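Local coordinates for protein beta-galactoside alpha-2,6-sialyltransferase (Photobacterium sp., PDB 2Z4T) that probably transfers sialic acid from CMP-sialic acid to galactose-containing acceptors such as lactose in an alpha-2,6 linkage, through a GT-B-fold glycosyltransferase core, at residues Phe334-Gln346 and Lys428-Leu440. Sequence-based numbering, arbitrary orientation.
Sequences FLSIVNFDKQKLQ and KISFEVLMMTDML. With C5P (cytidine-5'-monophosphate), chain C.
Phe340 and Leu434 meet at the heart of a buried, mostly apolar contact between the bend joining helices 328-338 and 342-349 and the short CMP-binding helix 431-436. It lies in the GT-B glycosyltransferase part of the chain. Helix segments 334-338 and 431-436 run nearly antiparallel, at 158°, with their axes 11.8 Å apart. Asn339, with positive phi, forms a Schellman motif after helix 328-338, and Phe340 follows directly. Its CG is anti to the backbone N (chi1 -177°), and the side chain leaves the backbone toward the other segment. Leu434 CD2 sits over one face of the Phe340 ring in a CH-pi contact, 3.8 Å from the centroid. Lys342 CA covers the opposite face, toward the rim. Met439 CG meets the ring edge in plane, and Val433 CG2 lies 3.7 Å from Phe340 CD2. Thr437 OG1 also comes to the ring edge, but its hydroxyl donates to Val433 O, 2.7 Å away. Val433 O accepts Thr437 N as well, from the other side of its carbonyl plane.

Met439 is bent at chi2 and again at chi3. This brings its CE to Leu345 CB and its SD alongside Lys342 CG. The extended Lys342 chain runs past this thioether, and NZ donates to Thr437 O (2.9 Å) in the carbonyl plane. Near Ile429, a water donates to both Val338 O and Lys428 O. Helix 126-141 packs against Phe334 and Val338.

On the CMP side, Phe431 N donates to O2 of the cytosine (2.8 Å), and Glu432 OE1 accepts from the ribose O3'. The chemistry is thus divided: apolar packing and backbone-directed polar links join the segments, while the start of helix 431-436 supplies polar groups to the nucleotide.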
loop_
_atom_site.group_PDB
_atom_site.type_symbol
_atom_site.label_atom_id
_atom_site.label_comp_id
_atom_site.label_asym_id
_atom_site.label_seq_id
_atom_site.Cartn_x
_atom_site.Cartn_y
_atom_site.Cartn_z
ATOM N N PHE A 334 5.449 -7.044 8.985
ATOM C CA PHE A 334 4.856 -5.747 8.703
ATOM C C PHE A 334 5.495 -4.607 9.512
ATOM O O PHE A 334 5.961 -3.620 8.920
ATOM C CB PHE A 334 3.339 -5.818 8.942
ATOM C CG PHE A 334 2.620 -4.528 8.702
ATOM C CD1 PHE A 334 2.427 -4.052 7.416
ATOM C CD2 PHE A 334 2.100 -3.800 9.771
ATOM C CE1 PHE A 334 1.752 -2.849 7.202
ATOM C CE2 PHE A 334 1.417 -2.597 9.570
ATOM C CZ PHE A 334 1.246 -2.120 8.286
ATOM N N LEU A 335 5.526 -4.744 10.844
ATOM C CA LEU A 335 6.045 -3.668 11.714
ATOM C C LEU A 335 7.505 -3.390 11.405
ATOM O O LEU A 335 7.994 -2.250 11.452
ATOM C CB LEU A 335 5.873 -3.983 13.219
ATOM C CG LEU A 335 4.429 -4.162 13.690
ATOM C CD1 LEU A 335 4.370 -4.338 15.191
ATOM C CD2 LEU A 335 3.520 -2.996 13.224
ATOM N N SER A 336 8.177 -4.468 11.076
ATOM C CA SER A 336 9.562 -4.437 10.760
ATOM C C SER A 336 9.788 -3.698 9.435
ATOM O O SER A 336 10.687 -2.873 9.335
ATOM C CB SER A 336 10.052 -5.869 10.701
ATOM O OG SER A 336 11.363 -5.889 10.242
ATOM N N ILE A 337 8.959 -3.961 8.433
ATOM C CA ILE A 337 9.075 -3.234 7.177
ATOM C C ILE A 337 8.727 -1.740 7.290
ATOM O O ILE A 337 9.387 -0.915 6.667
ATOM C CB ILE A 337 8.296 -3.907 6.026
ATOM C CG1 ILE A 337 8.903 -5.292 5.744
ATOM C CG2 ILE A 337 8.368 -3.024 4.763
ATOM C CD1 ILE A 337 8.140 -6.141 4.735
ATOM N N VAL A 338 7.699 -1.394 8.067
ATOM C CA VAL A 338 7.382 0.021 8.306
ATOM C C VAL A 338 8.303 0.697 9.364
ATOM O O VAL A 338 8.193 1.894 9.597
ATOM C CB VAL A 338 5.857 0.270 8.632
ATOM C CG1 VAL A 338 4.949 -0.527 7.680
ATOM C CG2 VAL A 338 5.543 -0.064 10.100
ATOM N N ASN A 339 9.212 -0.075 9.963
ATOM C CA ASN A 339 10.117 0.388 11.038
ATOM C C ASN A 339 9.446 0.923 12.307
ATOM O O ASN A 339 9.928 1.866 12.943
ATOM C CB ASN A 339 11.207 1.347 10.529
ATOM C CG ASN A 339 12.027 0.753 9.382
ATOM O OD1 ASN A 339 12.311 -0.439 9.365
ATOM N ND2 ASN A 339 12.389 1.586 8.407
ATOM N N PHE A 340 8.338 0.292 12.676
ATOM C CA PHE A 340 7.687 0.607 13.936
ATOM C C PHE A 340 8.111 -0.345 15.058
ATOM O O PHE A 340 7.787 -1.536 15.058
ATOM C CB PHE A 340 6.159 0.643 13.791
ATOM C CG PHE A 340 5.437 1.029 15.065
ATOM C CD1 PHE A 340 5.974 1.990 15.930
ATOM C CD2 PHE A 340 4.219 0.448 15.390
ATOM C CE1 PHE A 340 5.311 2.356 17.091
ATOM C CE2 PHE A 340 3.556 0.806 16.554
ATOM C CZ PHE A 340 4.112 1.767 17.412
ATOM N N ASP A 341 8.858 0.188 16.007
ATOM C CA ASP A 341 9.179 -0.558 17.204
ATOM C C ASP A 341 8.124 -0.232 18.280
ATOM O O ASP A 341 8.213 0.769 18.998
ATOM C CB ASP A 341 10.595 -0.213 17.659
ATOM C CG ASP A 341 11.039 -1.010 18.880
ATOM O OD1 ASP A 341 10.282 -1.881 19.403
ATOM O OD2 ASP A 341 12.174 -0.742 19.316
ATOM N N LYS A 342 7.122 -1.092 18.357
ATOM C CA LYS A 342 5.983 -0.898 19.223
ATOM C C LYS A 342 6.335 -0.911 20.696
ATOM O O LYS A 342 5.892 -0.027 21.449
ATOM C CB LYS A 342 4.945 -1.967 18.929
ATOM C CG LYS A 342 3.740 -1.897 19.796
ATOM C CD LYS A 342 2.677 -2.864 19.348
ATOM C CE LYS A 342 1.782 -3.162 20.534
ATOM N NZ LYS A 342 0.412 -3.507 20.105
ATOM N N GLN A 343 7.127 -1.907 21.112
ATOM C CA GLN A 343 7.488 -2.076 22.525
ATOM C C GLN A 343 8.259 -0.825 23.033
ATOM O O GLN A 343 8.086 -0.390 24.182
ATOM C CB GLN A 343 8.238 -3.417 22.740
ATOM C CG GLN A 343 8.622 -3.822 24.217
ATOM C CD GLN A 343 7.490 -3.598 25.256
ATOM O OE1 GLN A 343 6.398 -4.177 25.160
ATOM N NE2 GLN A 343 7.763 -2.749 26.250
ATOM N N LYS A 344 9.065 -0.229 22.156
ATOM C CA LYS A 344 9.836 0.958 22.505
ATOM C C LYS A 344 8.919 2.160 22.770
ATOM O O LYS A 344 9.099 2.867 23.774
ATOM C CB LYS A 344 10.889 1.256 21.426
ATOM C CG LYS A 344 11.467 2.677 21.434
ATOM C CD LYS A 344 12.832 2.700 20.762
ATOM C CE LYS A 344 13.122 4.018 20.040
ATOM N NZ LYS A 344 12.762 5.253 20.827
ATOM N N LEU A 345 7.938 2.381 21.891
ATOM C CA LEU A 345 6.918 3.410 22.127
ATOM C C LEU A 345 6.132 3.082 23.385
ATOM O O LEU A 345 5.938 3.951 24.238
ATOM C CB LEU A 345 5.952 3.563 20.955
ATOM C CG LEU A 345 5.408 4.951 20.579
ATOM C CD1 LEU A 345 4.056 4.852 19.863
ATOM C CD2 LEU A 345 5.298 5.912 21.716
ATOM N N GLN A 346 5.694 1.830 23.517
ATOM C CA GLN A 346 4.983 1.442 24.736
ATOM C C GLN A 346 5.797 1.746 25.992
ATOM O O GLN A 346 5.250 2.298 26.959
ATOM C CB GLN A 346 4.483 -0.010 24.708
ATOM C CG GLN A 346 3.503 -0.349 25.860
ATOM C CD GLN A 346 2.215 0.499 25.856
ATOM O OE1 GLN A 346 1.958 1.275 26.786
ATOM N NE2 GLN A 346 1.410 0.348 24.809
ATOM N N LYS A 428 8.778 8.340 9.351
ATOM C CA LYS A 428 8.522 7.434 8.230
ATOM C C LYS A 428 7.346 6.484 8.468
ATOM O O LYS A 428 6.836 5.869 7.522
ATOM C CB LYS A 428 9.777 6.657 7.822
ATOM C CG LYS A 428 10.388 5.640 8.830
ATOM C CD LYS A 428 11.618 4.998 8.128
ATOM C CE LYS A 428 12.573 4.258 9.053
ATOM N NZ LYS A 428 13.012 4.978 10.311
ATOM N N ILE A 429 6.921 6.375 9.730
ATOM C CA ILE A 429 5.874 5.433 10.103
ATOM C C ILE A 429 4.511 6.081 9.841
ATOM O O ILE A 429 4.173 7.077 10.495
ATOM C CB ILE A 429 5.990 5.033 11.600
ATOM C CG1 ILE A 429 7.361 4.440 11.903
ATOM C CG2 ILE A 429 4.888 4.069 12.002
ATOM C CD1 ILE A 429 7.704 4.450 13.406
ATOM N N SER A 430 3.731 5.547 8.892
ATOM C CA SER A 430 2.361 6.060 8.709
ATOM C C SER A 430 1.616 6.025 10.037
ATOM O O SER A 430 1.679 5.031 10.771
ATOM C CB SER A 430 1.601 5.290 7.657
ATOM O OG SER A 430 1.741 5.955 6.412
ATOM N N PHE A 431 0.935 7.116 10.362
ATOM C CA PHE A 431 0.308 7.219 11.658
ATOM C C PHE A 431 -0.774 6.164 11.822
ATOM O O PHE A 431 -1.071 5.716 12.944
ATOM C CB PHE A 431 -0.255 8.629 11.866
ATOM C CG PHE A 431 -0.759 8.884 13.250
ATOM C CD1 PHE A 431 0.112 8.919 14.329
ATOM C CD2 PHE A 431 -2.103 9.101 13.477
ATOM C CE1 PHE A 431 -0.357 9.174 15.645
ATOM C CE2 PHE A 431 -2.585 9.367 14.749
ATOM C CZ PHE A 431 -1.719 9.401 15.842
ATOM N N GLU A 432 -1.382 5.753 10.714
ATOM C CA GLU A 432 -2.429 4.770 10.898
ATOM C C GLU A 432 -1.936 3.397 11.372
ATOM O O GLU A 432 -2.717 2.622 11.926
ATOM C CB GLU A 432 -3.547 4.776 9.827
ATOM C CG GLU A 432 -3.224 5.135 8.421
ATOM C CD GLU A 432 -2.880 6.574 8.143
ATOM O OE1 GLU A 432 -3.750 7.442 7.992
ATOM O OE2 GLU A 432 -1.694 6.815 7.952
ATOM N N VAL A 433 -0.630 3.129 11.286
ATOM C CA VAL A 433 -0.156 1.907 11.894
ATOM C C VAL A 433 -0.261 1.976 13.414
ATOM O O VAL A 433 -0.496 0.943 14.070
ATOM C CB VAL A 433 1.225 1.382 11.373
ATOM C CG1 VAL A 433 1.578 1.940 10.000
ATOM C CG2 VAL A 433 2.328 1.558 12.365
ATOM N N LEU A 434 -0.162 3.182 13.980
ATOM C CA LEU A 434 -0.395 3.317 15.420
ATOM C C LEU A 434 -1.851 3.037 15.763
ATOM O O LEU A 434 -2.142 2.481 16.817
ATOM C CB LEU A 434 0.036 4.676 15.997
ATOM C CG LEU A 434 1.442 5.272 15.853
ATOM C CD1 LEU A 434 1.833 5.805 17.186
ATOM C CD2 LEU A 434 2.527 4.325 15.332
ATOM N N MET A 435 -2.760 3.429 14.883
ATOM C CA MET A 435 -4.162 3.074 15.057
ATOM C C MET A 435 -4.356 1.559 15.009
ATOM O O MET A 435 -5.011 1.007 15.882
ATOM C CB MET A 435 -5.042 3.730 14.001
ATOM C CG MET A 435 -6.539 3.515 14.215
ATOM S SD MET A 435 -7.481 4.086 12.771
ATOM C CE MET A 435 -6.880 2.899 11.553
ATOM N N MET A 436 -3.778 0.913 13.996
ATOM C CA MET A 436 -3.942 -0.523 13.763
ATOM C C MET A 436 -3.287 -1.365 14.836
ATOM O O MET A 436 -3.735 -2.487 15.084
ATOM C CB MET A 436 -3.384 -0.932 12.399
ATOM C CG MET A 436 -4.143 -0.320 11.225
ATOM S SD MET A 436 -3.712 -1.083 9.678
ATOM C CE MET A 436 -2.101 -0.371 9.354
ATOM N N THR A 437 -2.240 -0.836 15.468
ATOM C CA THR A 437 -1.558 -1.560 16.532
ATOM C C THR A 437 -2.079 -1.191 17.933
ATOM O O THR A 437 -1.539 -1.648 18.956
ATOM C CB THR A 437 -0.030 -1.359 16.468
ATOM O OG1 THR A 437 0.271 0.039 16.536
ATOM C CG2 THR A 437 0.576 -1.966 15.142
ATOM N N ASP A 438 -3.138 -0.377 17.979
ATOM C CA ASP A 438 -3.726 0.067 19.256
ATOM C C ASP A 438 -2.691 0.818 20.100
ATOM O O ASP A 438 -2.526 0.545 21.277
ATOM C CB ASP A 438 -4.325 -1.124 20.019
ATOM C CG ASP A 438 -5.177 -0.693 21.199
ATOM O OD1 ASP A 438 -5.824 0.398 21.139
ATOM O OD2 ASP A 438 -5.207 -1.451 22.208
ATOM N N MET A 439 -1.993 1.754 19.463
ATOM C CA MET A 439 -0.882 2.504 20.048
ATOM C C MET A 439 -1.166 3.998 19.934
ATOM O O MET A 439 -0.252 4.829 19.908
ATOM C CB MET A 439 0.430 2.177 19.326
ATOM C CG MET A 439 1.074 0.832 19.700
ATOM S SD MET A 439 1.289 0.642 21.487
ATOM C CE MET A 439 2.629 1.791 21.829
ATOM N N LEU A 440 -2.446 4.336 19.850
ATOM C CA LEU A 440 -2.850 5.723 19.943
ATOM C C LEU A 440 -2.604 6.247 21.359
ATOM O O LEU A 440 -2.871 5.562 22.346
ATOM C CB LEU A 440 -4.319 5.868 19.541
ATOM C CG LEU A 440 -4.682 6.191 18.077
ATOM C CD1 LEU A 440 -3.539 6.106 17.094
ATOM C CD2 LEU A 440 -5.915 5.394 17.623
HETATM O O3P C5P C . -0.588 14.839 5.671
HETATM P P C5P C . -0.998 14.058 4.480
HETATM O O1P C5P C . 0.071 14.246 3.413
HETATM O O2P C5P C . -2.451 14.274 4.108
HETATM O "O5'" C5P C . -0.971 12.547 4.943
HETATM C "C5'" C5P C . -0.986 11.472 4.029
HETATM C "C4'" C5P C . -0.532 10.258 4.837
HETATM O "O4'" C5P C . 0.798 10.472 5.331
HETATM C "C3'" C5P C . -1.349 10.022 6.094
HETATM O "O3'" C5P C . -2.481 9.188 5.874
HETATM C "C2'" C5P C . -0.366 9.282 6.958
HETATM O "O2'" C5P C . -0.186 7.946 6.482
HETATM C "C1'" C5P C . 0.944 9.931 6.650
HETATM N N1 C5P C . 1.245 10.955 7.648
HETATM C C2 C5P C . 1.796 10.560 8.898
HETATM N N3 C5P C . 2.108 11.487 9.838
HETATM C C4 C5P C . 1.888 12.810 9.606
HETATM C C5 C5P C . 1.341 13.233 8.376
HETATM C C6 C5P C . 1.031 12.273 7.398
HETATM O O2 C5P C . 1.995 9.365 9.159
HETATM N N4 C5P C . 2.223 13.707 10.567
HETATM O O HOH W 1 7.078 3.272 7.363
#